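Long-range contacts in chitinase (Thermococcus chitonophagus, PDB 5XSW), which probably hydrolyses internal glycosidic bonds of chitin as an endochitinase, this chain being one piece of a longer protein and seen here with bound sugar: residues I111-G116 and I152-P157; K137-P142 and H158-I163; E390-A395 and S448-F453. All coordinates share one frame; numbering follows the deposited sequence.

Contact 1: I111-G116 and I152-P157; sequences IYPTIG and IMYNPP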
loop_
_atom_site.group_PDB
_atom_site.type_symbol
_atom_site.label_atom_id
_atom_site.label_comp_id
_atom_site.label_asym_id
_atom_site.label_seq_id
_atom_site.Cartn_x
_atom_site.Cartn_y
_atom_site.Cartn_z
ATOM N N ILE A 111 -2.545 25.021 1.362
ATOM C CA ILE A 111 -3.379 25.866 0.504
ATOM C C ILE A 111 -4.341 25.068 -0.377
ATOM O O ILE A 111 -3.888 24.262 -1.214
ATOM C CB ILE A 111 -2.527 26.758 -0.412
ATOM C CG1 ILE A 111 -1.634 27.716 0.426
ATOM C CG2 ILE A 111 -3.470 27.548 -1.448
ATOM C CD1 ILE A 111 -0.525 28.343 -0.448
ATOM N N TYR A 112 -5.648 25.270 -0.187
ATOM C CA TYR A 112 -6.643 24.673 -1.077
ATOM C C TYR A 112 -7.440 25.834 -1.703
ATOM O O TYR A 112 -8.329 26.351 -1.080
ATOM C CB TYR A 112 -7.599 23.736 -0.320
ATOM C CG TYR A 112 -6.961 22.368 -0.092
ATOM C CD1 TYR A 112 -6.641 21.553 -1.194
ATOM C CD2 TYR A 112 -6.642 21.925 1.189
ATOM C CE1 TYR A 112 -5.994 20.267 -1.005
ATOM C CE2 TYR A 112 -6.013 20.666 1.392
ATOM C CZ TYR A 112 -5.721 19.853 0.264
ATOM O OH TYR A 112 -5.113 18.626 0.458
ATOM N N PRO A 113 -7.150 26.165 -2.933
ATOM C CA PRO A 113 -7.746 27.384 -3.488
ATOM C C PRO A 113 -9.264 27.288 -3.646
ATOM O O PRO A 113 -9.829 26.218 -3.821
ATOM C CB PRO A 113 -7.085 27.512 -4.857
ATOM C CG PRO A 113 -5.900 26.481 -4.866
ATOM C CD PRO A 113 -6.243 25.454 -3.873
ATOM N N THR A 114 -9.924 28.435 -3.583
ATOM C CA THR A 114 -11.341 28.525 -3.924
ATOM C C THR A 114 -11.498 28.705 -5.429
ATOM O O THR A 114 -10.958 29.627 -6.035
ATOM C CB THR A 114 -12.013 29.697 -3.169
ATOM O OG1 THR A 114 -11.981 29.369 -1.800
ATOM C CG2 THR A 114 -13.511 29.845 -3.584
ATOM N N ILE A 115 -12.198 27.791 -6.061
ATOM C CA ILE A 115 -12.368 27.891 -7.507
ATOM C C ILE A 115 -13.513 28.920 -7.784
ATOM O O ILE A 115 -13.384 29.789 -8.639
ATOM C CB ILE A 115 -12.767 26.535 -8.155
ATOM C CG1 ILE A 115 -11.809 25.388 -7.726
ATOM C CG2 ILE A 115 -12.923 26.702 -9.687
ATOM C CD1 ILE A 115 -10.357 25.700 -8.051
ATOM N N GLY A 116 -14.621 28.771 -7.064
ATOM C CA GLY A 116 -15.776 29.662 -7.200
ATOM C C GLY A 116 -16.766 29.342 -6.098
ATOM O O GLY A 116 -16.595 28.367 -5.385
ATOM N N ILE A 152 -2.198 21.793 -8.925
ATOM C CA ILE A 152 -3.234 22.507 -8.109
ATOM C C ILE A 152 -3.685 23.757 -8.862
ATOM O O ILE A 152 -2.840 24.471 -9.388
ATOM C CB ILE A 152 -2.698 22.906 -6.680
ATOM C CG1 ILE A 152 -2.359 21.630 -5.857
ATOM C CG2 ILE A 152 -3.715 23.809 -5.894
ATOM C CD1 ILE A 152 -3.629 20.849 -5.448
ATOM N N MET A 153 -4.995 24.030 -8.873
ATOM C CA MET A 153 -5.528 25.115 -9.670
ATOM C C MET A 153 -5.511 26.396 -8.794
ATOM O O MET A 153 -6.553 26.803 -8.292
ATOM C CB MET A 153 -6.960 24.811 -10.149
ATOM C CG MET A 153 -7.419 25.881 -11.259
ATOM S SD MET A 153 -6.731 25.497 -12.877
ATOM C CE MET A 153 -7.942 24.387 -13.574
ATOM N N TYR A 154 -4.327 26.953 -8.543
ATOM C CA TYR A 154 -4.251 28.185 -7.718
ATOM C C TYR A 154 -4.948 29.348 -8.428
ATOM O O TYR A 154 -5.519 30.179 -7.786
ATOM C CB TYR A 154 -2.798 28.571 -7.442
ATOM C CG TYR A 154 -2.018 27.536 -6.641
ATOM C CD1 TYR A 154 -2.197 27.436 -5.295
ATOM C CD2 TYR A 154 -1.084 26.683 -7.276
ATOM C CE1 TYR A 154 -1.448 26.441 -4.529
ATOM C CE2 TYR A 154 -0.317 25.697 -6.529
ATOM C CZ TYR A 154 -0.514 25.599 -5.179
ATOM O OH TYR A 154 0.195 24.684 -4.414
ATOM N N ASN A 155 -4.881 29.401 -9.754
ATOM C CA ASN A 155 -5.470 30.527 -10.513
ATOM C C ASN A 155 -6.437 30.054 -11.627
ATOM O O ASN A 155 -6.089 30.008 -12.798
ATOM C CB ASN A 155 -4.327 31.375 -11.119
ATOM C CG ASN A 155 -3.304 31.868 -10.051
ATOM O OD1 ASN A 155 -2.133 31.438 -10.044
ATOM N ND2 ASN A 155 -3.727 32.802 -9.188
ATOM N N PRO A 156 -7.616 29.621 -11.239
ATOM C CA PRO A 156 -8.569 29.005 -12.157
ATOM C C PRO A 156 -8.873 29.981 -13.284
ATOM O O PRO A 156 -8.963 31.210 -13.055
ATOM C CB PRO A 156 -9.803 28.752 -11.281
ATOM C CG PRO A 156 -9.385 28.972 -9.916
ATOM C CD PRO A 156 -8.140 29.756 -9.874
ATOM N N PRO A 157 -8.944 29.469 -14.498
ATOM C CA PRO A 157 -9.192 30.396 -15.602
ATOM C C PRO A 157 -10.635 30.920 -15.600
ATOM O O PRO A 157 -10.897 31.890 -16.293
ATOM C CB PRO A 157 -8.958 29.539 -16.832
ATOM C CG PRO A 157 -9.395 28.121 -16.371
ATOM C CD PRO A 157 -8.851 28.060 -14.945
#
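Pro113 sets its ring into the bend of the chain at Ile152-Tyr154, and following it outward from the backbone traces most of the contact. Its CB lies 3.5 Å from Met153 O, the carbonyl of the residue at the centre of an inverse gamma turn. Pro113 CG, the outermost atom, meets the same carbonyl and the methyl Ile152 CG2, the latter at 3.6 Å. Pro113 CG also touches Tyr154, at CA and, 3.8 Å away, at CD1. CD, back toward the backbone N, returns to Ile152 CG2. A compact ring with no N-H suits this place, since it presents only carbon to its neighbours.

Ile152 CG2 serves two partners, because besides meeting the proline it sits 3.6 Å above the plane of the Tyr154 ring, over its centre. The edge of that phenol is met nearly in plane by Ile111, whose CG2 comes to 3.8 Å from Tyr154 CE1. With CG beside its own backbone N (chi1 -63°), Tyr154 swings its ring back across its own chain, although its CB starts away from residues 111-116. The hydroxyl leads out of the contact to Glu328 and Arg304.

Farther along, Ile115 points its CD1 toward Met153 and Pro156. This tip lies 3.9 Å from Pro156 CG and 4.1 Å from Met153 CB, and Tyr196 of helix 186-199 packs against all three residues.

The loop after strand 98-104 thus meets the loop between helix 136-139 and strand 168-169, beside helices 186-199, 288-311 and 313-321, without a hydrogen bond between the two segments. Methyls, proline rings and one aromatic ring do the work, with Met153 O packed against proline carbons, so shape and exclusion of water probably hold the loops together.

Contact 2: K137-P142 and H158-I163; sequences KSYYDP and HPTQII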
loop_
_atom_site.group_PDB
_atom_site.type_symbol
_atom_site.label_atom_id
_atom_site.label_comp_id
_atom_site.label_asym_id
_atom_site.label_seq_id
_atom_site.Cartn_x
_atom_site.Cartn_y
_atom_site.Cartn_z
ATOM N N LYS A 137 -23.505 36.973 -17.946
ATOM C CA LYS A 137 -22.666 37.253 -19.092
ATOM C C LYS A 137 -21.309 36.522 -18.969
ATOM O O LYS A 137 -20.737 36.029 -19.960
ATOM C CB LYS A 137 -22.430 38.757 -19.224
ATOM C CG LYS A 137 -21.480 39.108 -20.365
ATOM C CD LYS A 137 -21.851 40.423 -21.054
ATOM C CE LYS A 137 -20.714 41.440 -20.959
ATOM N NZ LYS A 137 -20.426 41.846 -19.539
ATOM N N SER A 138 -20.775 36.537 -17.755
ATOM C CA SER A 138 -19.522 35.846 -17.464
ATOM C C SER A 138 -19.745 34.308 -17.441
ATOM O O SER A 138 -18.964 33.554 -17.999
ATOM C CB SER A 138 -18.954 36.354 -16.151
ATOM O OG SER A 138 -17.752 35.658 -15.823
ATOM N N TYR A 139 -20.850 33.870 -16.856
ATOM C CA TYR A 139 -21.141 32.458 -16.720
ATOM C C TYR A 139 -21.191 31.769 -18.089
ATOM O O TYR A 139 -20.654 30.665 -18.204
ATOM C CB TYR A 139 -22.442 32.275 -15.939
ATOM C CG TYR A 139 -22.880 30.855 -15.561
ATOM C CD1 TYR A 139 -23.573 30.047 -16.481
ATOM C CD2 TYR A 139 -22.694 30.367 -14.260
ATOM C CE1 TYR A 139 -24.044 28.746 -16.116
ATOM C CE2 TYR A 139 -23.142 29.090 -13.900
ATOM C CZ TYR A 139 -23.808 28.297 -14.853
ATOM O OH TYR A 139 -24.272 27.073 -14.489
ATOM N N TYR A 140 -21.746 32.428 -19.125
ATOM C CA TYR A 140 -21.948 31.788 -20.441
ATOM C C TYR A 140 -20.964 32.247 -21.468
ATOM O O TYR A 140 -21.039 31.833 -22.602
ATOM C CB TYR A 140 -23.383 32.011 -20.989
ATOM C CG TYR A 140 -24.456 31.362 -20.173
ATOM C CD1 TYR A 140 -24.655 29.977 -20.210
ATOM C CD2 TYR A 140 -25.297 32.117 -19.358
ATOM C CE1 TYR A 140 -25.657 29.373 -19.455
ATOM C CE2 TYR A 140 -26.283 31.505 -18.551
ATOM C CZ TYR A 140 -26.466 30.133 -18.624
ATOM O OH TYR A 140 -27.433 29.505 -17.869
ATOM N N ASP A 141 -19.996 33.061 -21.062
ATOM C CA ASP A 141 -19.019 33.599 -21.972
ATOM C C ASP A 141 -18.108 32.501 -22.558
ATOM O O ASP A 141 -17.428 31.774 -21.827
ATOM C CB ASP A 141 -18.182 34.656 -21.244
ATOM C CG ASP A 141 -17.212 35.385 -22.159
ATOM O OD1 ASP A 141 -17.058 35.018 -23.357
ATOM O OD2 ASP A 141 -16.574 36.334 -21.668
ATOM N N PRO A 142 -18.097 32.379 -23.885
ATOM C CA PRO A 142 -17.290 31.284 -24.441
ATOM C C PRO A 142 -15.813 31.620 -24.555
ATOM O O PRO A 142 -15.050 30.749 -24.947
ATOM C CB PRO A 142 -17.892 31.060 -25.834
ATOM C CG PRO A 142 -18.507 32.441 -26.195
ATOM C CD PRO A 142 -18.995 33.008 -24.884
ATOM N N HIS A 158 -11.530 30.285 -14.850
ATOM C CA HIS A 158 -12.935 30.719 -14.807
ATOM C C HIS A 158 -13.508 30.171 -13.521
ATOM O O HIS A 158 -13.106 29.101 -13.065
ATOM C CB HIS A 158 -13.708 30.228 -16.034
ATOM C CG HIS A 158 -15.023 30.933 -16.249
ATOM N ND1 HIS A 158 -16.143 30.677 -15.495
ATOM C CD2 HIS A 158 -15.370 31.913 -17.117
ATOM C CE1 HIS A 158 -17.129 31.467 -15.882
ATOM N NE2 HIS A 158 -16.689 32.212 -16.881
ATOM N N PRO A 159 -14.386 30.929 -12.865
ATOM C CA PRO A 159 -14.932 30.411 -11.605
ATOM C C PRO A 159 -16.067 29.379 -11.695
ATOM O O PRO A 159 -16.342 28.709 -10.686
ATOM C CB PRO A 159 -15.468 31.681 -10.919
ATOM C CG PRO A 159 -15.858 32.580 -12.093
ATOM C CD PRO A 159 -14.694 32.364 -13.076
ATOM N N THR A 160 -16.769 29.297 -12.828
ATOM C CA THR A 160 -17.924 28.389 -12.891
ATOM C C THR A 160 -17.817 27.446 -14.121
ATOM O O THR A 160 -18.503 26.432 -14.173
ATOM C CB THR A 160 -19.285 29.168 -12.942
ATOM O OG1 THR A 160 -19.289 30.036 -14.086
ATOM C CG2 THR A 160 -19.481 29.979 -11.676
ATOM N N GLN A 161 -16.936 27.783 -15.064
ATOM C CA GLN A 161 -16.716 26.917 -16.238
ATOM C C GLN A 161 -15.566 25.932 -15.979
ATOM O O GLN A 161 -14.572 26.319 -15.369
ATOM C CB GLN A 161 -16.358 27.704 -17.502
ATOM C CG GLN A 161 -17.584 28.438 -18.157
ATOM C CD GLN A 161 -17.166 29.311 -19.286
ATOM O OE1 GLN A 161 -16.270 28.968 -20.071
ATOM N NE2 GLN A 161 -17.813 30.495 -19.392
ATOM N N ILE A 162 -15.723 24.684 -16.441
ATOM C CA ILE A 162 -14.610 23.701 -16.486
ATOM C C ILE A 162 -14.019 23.743 -17.859
ATOM O O ILE A 162 -14.740 23.599 -18.855
ATOM C CB ILE A 162 -15.087 22.254 -16.254
ATOM C CG1 ILE A 162 -15.851 22.153 -14.953
ATOM C CG2 ILE A 162 -13.885 21.262 -16.273
ATOM C CD1 ILE A 162 -16.738 20.955 -14.923
ATOM N N ILE A 163 -12.722 23.943 -17.942
ATOM C CA ILE A 163 -12.083 24.087 -19.248
ATOM C C ILE A 163 -11.047 22.947 -19.445
ATOM O O ILE A 163 -9.878 23.057 -19.009
ATOM C CB ILE A 163 -11.303 25.447 -19.379
ATOM C CG1 ILE A 163 -12.179 26.635 -18.909
ATOM C CG2 ILE A 163 -10.789 25.573 -20.788
ATOM C CD1 ILE A 163 -13.454 26.758 -19.721
HETATM O O HOH W 1 -20.201 28.774 -16.184
#
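The imidazole of His158 is flanked on both faces, with the amide nitrogen Gln161 NE2 3.2 Å above one and Pro159 CD on the opposite one, each toward the rim. Both edge nitrogens are engaged. His158 NE2 donates to Ser138 O at 2.9 Å, the acceptor lying in the ring plane, although seen from the carbonyl the donor stands well above its plane. Within the loop, His158 ND1 accepts from Thr160 N in a nearly straight bond of 169°; the two in-plane bonds together set the rotation of the ring. Histidine suits this place because one flat group can donate across the contact and accept within its own loop. The Tyr139 ring carries a water over the centre of one face, and its edge points at the face of Tyr140; Thr160 OG1 approaches Tyr139 CD2 obliquely, at 3.4 Å.

That water joins the same two residues, donating to Tyr139 O and accepting from Thr160 OG1 at 2.6 Å. The amide of Gln161 collects two more carbonyls, those of helical Tyr139 and of Asp141 in the loop that follows. With its chain extended beyond CG (chi2 174°), Gln161 NE2 gives one hydrogen to Tyr139 O, 3.1 Å away, and the other to Asp141 O at 2.8 Å. Asp141 N also bonds Ser138 O, from the face opposite His158, so the carbonyls of Ser138, Tyr139 and Asp141 are gathered by side chains as well as by backbone.

The contact fastens helix 136-139 to the loop that precedes strand 168-169, and both lie against helix 449-461. Tyr139 OH reaches Asp452 there, Gln161 OE1 receives Arg450 NH2, and Ile162 pairs by backbone with Arg450 while packing on Tyr449 and Leu454.

Contact 3: E390-A395 and S448-F453; sequences ERIYDA and SYRYDF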
loop_
_atom_site.group_PDB
_atom_site.type_symbol
_atom_site.label_atom_id
_atom_site.label_comp_id
_atom_site.label_asym_id
_atom_site.label_seq_id
_atom_site.Cartn_x
_atom_site.Cartn_y
_atom_site.Cartn_z
ATOM N N GLU A 390 -9.095 26.972 -28.591
ATOM C CA GLU A 390 -9.985 26.546 -29.664
ATOM C C GLU A 390 -10.901 25.353 -29.436
ATOM O O GLU A 390 -12.037 25.362 -29.864
ATOM C CB GLU A 390 -9.202 26.386 -30.958
ATOM C CG GLU A 390 -8.504 27.664 -31.363
ATOM C CD GLU A 390 -7.981 27.616 -32.776
ATOM O OE1 GLU A 390 -8.197 26.595 -33.460
ATOM O OE2 GLU A 390 -7.352 28.602 -33.199
ATOM N N ARG A 391 -10.382 24.311 -28.804
ATOM C CA ARG A 391 -11.132 23.083 -28.639
ATOM C C ARG A 391 -11.244 22.743 -27.161
ATOM O O ARG A 391 -10.306 22.238 -26.571
ATOM C CB ARG A 391 -10.402 21.966 -29.380
ATOM C CG ARG A 391 -11.279 20.922 -30.028
ATOM C CD ARG A 391 -10.549 20.174 -31.133
ATOM N NE ARG A 391 -9.229 19.734 -30.712
ATOM C CZ ARG A 391 -8.301 19.246 -31.524
ATOM N NH1 ARG A 391 -8.540 19.119 -32.815
ATOM N NH2 ARG A 391 -7.130 18.883 -31.038
ATOM N N ILE A 392 -12.411 22.979 -26.586
ATOM C CA ILE A 392 -12.617 22.777 -25.164
ATOM C C ILE A 392 -13.706 21.756 -24.978
ATOM O O ILE A 392 -14.748 21.848 -25.601
ATOM C CB ILE A 392 -13.053 24.066 -24.445
ATOM C CG1 ILE A 392 -12.031 25.174 -24.652
ATOM C CG2 ILE A 392 -13.236 23.809 -22.967
ATOM C CD1 ILE A 392 -10.607 24.732 -24.441
ATOM N N TYR A 393 -13.471 20.779 -24.123
ATOM C CA TYR A 393 -14.477 19.746 -23.959
ATOM C C TYR A 393 -15.841 20.287 -23.473
ATOM O O TYR A 393 -15.910 21.113 -22.584
ATOM C CB TYR A 393 -13.984 18.684 -22.972
ATOM C CG TYR A 393 -14.953 17.599 -22.737
ATOM C CD1 TYR A 393 -15.118 16.599 -23.669
ATOM C CD2 TYR A 393 -15.711 17.567 -21.573
ATOM C CE1 TYR A 393 -16.058 15.544 -23.467
ATOM C CE2 TYR A 393 -16.633 16.541 -21.354
ATOM C CZ TYR A 393 -16.762 15.514 -22.302
ATOM O OH TYR A 393 -17.654 14.493 -22.063
ATOM N N ASP A 394 -16.916 19.732 -24.019
ATOM C CA ASP A 394 -18.272 20.002 -23.493
ATOM C C ASP A 394 -19.154 18.796 -23.779
ATOM O O ASP A 394 -18.816 17.973 -24.638
ATOM C CB ASP A 394 -18.814 21.290 -24.142
ATOM C CG ASP A 394 -19.993 21.924 -23.359
ATOM O OD1 ASP A 394 -20.458 21.394 -22.320
ATOM O OD2 ASP A 394 -20.422 23.009 -23.815
ATOM N N ALA A 395 -20.250 18.636 -23.050
ATOM C CA ALA A 395 -21.093 17.472 -23.220
ATOM C C ALA A 395 -22.459 17.851 -22.708
ATOM O O ALA A 395 -22.545 18.579 -21.733
ATOM C CB ALA A 395 -20.548 16.237 -22.408
ATOM N N SER A 448 -25.136 21.772 -19.448
ATOM C CA SER A 448 -23.847 21.737 -20.091
ATOM C C SER A 448 -22.766 21.291 -19.083
ATOM O O SER A 448 -22.704 21.826 -17.968
ATOM C CB SER A 448 -23.462 23.093 -20.617
ATOM O OG SER A 448 -22.071 23.126 -20.942
ATOM N N TYR A 449 -21.910 20.345 -19.490
ATOM C CA TYR A 449 -20.780 19.965 -18.623
ATOM C C TYR A 449 -19.887 21.199 -18.400
ATOM O O TYR A 449 -19.633 21.624 -17.279
ATOM C CB TYR A 449 -19.986 18.825 -19.252
ATOM C CG TYR A 449 -18.717 18.567 -18.458
ATOM C CD1 TYR A 449 -18.740 17.768 -17.341
ATOM C CD2 TYR A 449 -17.521 19.127 -18.850
ATOM C CE1 TYR A 449 -17.534 17.484 -16.593
ATOM C CE2 TYR A 449 -16.302 18.876 -18.120
ATOM C CZ TYR A 449 -16.347 18.054 -17.023
ATOM O OH TYR A 449 -15.173 17.815 -16.351
ATOM N N ARG A 450 -19.467 21.807 -19.491
ATOM C CA ARG A 450 -18.560 22.948 -19.402
ATOM C C ARG A 450 -19.134 24.114 -18.542
ATOM O O ARG A 450 -18.459 24.639 -17.640
ATOM C CB ARG A 450 -18.232 23.460 -20.819
ATOM C CG ARG A 450 -17.282 24.659 -20.743
ATOM C CD ARG A 450 -16.916 25.195 -22.098
ATOM N NE ARG A 450 -16.443 26.569 -21.979
ATOM C CZ ARG A 450 -15.952 27.278 -23.005
ATOM N NH1 ARG A 450 -15.815 26.732 -24.219
ATOM N NH2 ARG A 450 -15.573 28.528 -22.804
ATOM N N TYR A 451 -20.395 24.485 -18.800
ATOM C CA TYR A 451 -20.957 25.713 -18.195
ATOM C C TYR A 451 -21.662 25.479 -16.874
ATOM O O TYR A 451 -21.653 26.346 -15.992
ATOM C CB TYR A 451 -21.905 26.393 -19.213
ATOM C CG TYR A 451 -21.162 26.918 -20.422
ATOM C CD1 TYR A 451 -20.426 28.085 -20.358
ATOM C CD2 TYR A 451 -21.116 26.175 -21.588
ATOM C CE1 TYR A 451 -19.715 28.540 -21.464
ATOM C CE2 TYR A 451 -20.410 26.619 -22.692
ATOM C CZ TYR A 451 -19.714 27.789 -22.622
ATOM O OH TYR A 451 -19.022 28.204 -23.745
ATOM N N ASP A 452 -22.290 24.311 -16.712
ATOM C CA ASP A 452 -23.150 24.087 -15.562
ATOM C C ASP A 452 -22.643 23.118 -14.497
ATOM O O ASP A 452 -23.137 23.126 -13.368
ATOM C CB ASP A 452 -24.502 23.545 -16.036
ATOM C CG ASP A 452 -25.221 24.512 -16.949
ATOM O OD1 ASP A 452 -25.302 25.715 -16.586
ATOM O OD2 ASP A 452 -25.678 24.070 -18.014
ATOM N N PHE A 453 -21.777 22.173 -14.856
ATOM C CA PHE A 453 -21.600 21.083 -13.891
ATOM C C PHE A 453 -20.894 21.504 -12.575
ATOM O O PHE A 453 -21.190 20.952 -11.510
ATOM C CB PHE A 453 -20.860 19.856 -14.551
ATOM C CG PHE A 453 -20.930 18.609 -13.686
ATOM C CD1 PHE A 453 -22.141 18.026 -13.404
ATOM C CD2 PHE A 453 -19.768 18.039 -13.143
ATOM C CE1 PHE A 453 -22.241 16.890 -12.561
ATOM C CE2 PHE A 453 -19.827 16.913 -12.324
ATOM C CZ PHE A 453 -21.059 16.329 -12.023
HETATM O O HOH W 2 -16.417 24.089 -25.469
#
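Tyr393 turns the edge of its ring onto the face of Tyr449 in an offset edge-to-face pair, centroids 5.4 Å apart and planes at 73°. The closest carbons are Tyr393 CD2 and Tyr449 CD2, at 3.6 Å.

Beside the rings, Asp394 reaches the start of the helix. Its CG lies opposite the backbone N (chi1 -161°), which carries the carboxylate across to Ser448. Asp394 OD1 accepts three hydrogen bonds: from Ser448 OG on its syn lone pair at 2.7 Å, from Arg450 N above the carboxylate plane at 3.0 Å, and from Ala395 N on the anti side. Ser448 is the N-cap, and its OG in turn accepts from Tyr451 N. An aspartate fits here, since its charge probably interacts favourably with the positive end of the helix dipole. Tyr449 N donates to Ala395 O at 2.9 Å.

The extended Arg450 passes Ile392, whose CB is 3.8 Å from Arg450 NH1; a water in the guanidinium plane links NH1 to Ile392 O.

The contact thus ties the loop before strand 396-397 to the first turn of helix 449-461. Helix 186-199 packs against both tyrosines, through Ala189 on Tyr393 and Ala193 on Tyr449, and Ala189 O takes the Tyr449 hydroxyl. Arg450 NH2 continues to Pro142 O, and Tyr393 bonds by backbone to Ile164.

Contacts 2 and 3 form a continuous unit, their centres about 9 Å apart: helix 449-461, whose first turn belongs to contact 3, also receives Tyr139 and Gln161 of contact 2. Contact 1 lies nearer the middle of the chain, its centre about 12 Å from that of the chain, against about 23 Å for the other two, and shares helix 186-199 with contact 3. It touches contact 2 by packing of Ile115 on Pro159. None is wholly core; all are partly buried. Chemistry follows place: two irregular loops meet through apolar groups in contact 1, whereas helix ends bring polar groups into play, backbone carbonyls in contact 2 and amide N-H groups in contact 3.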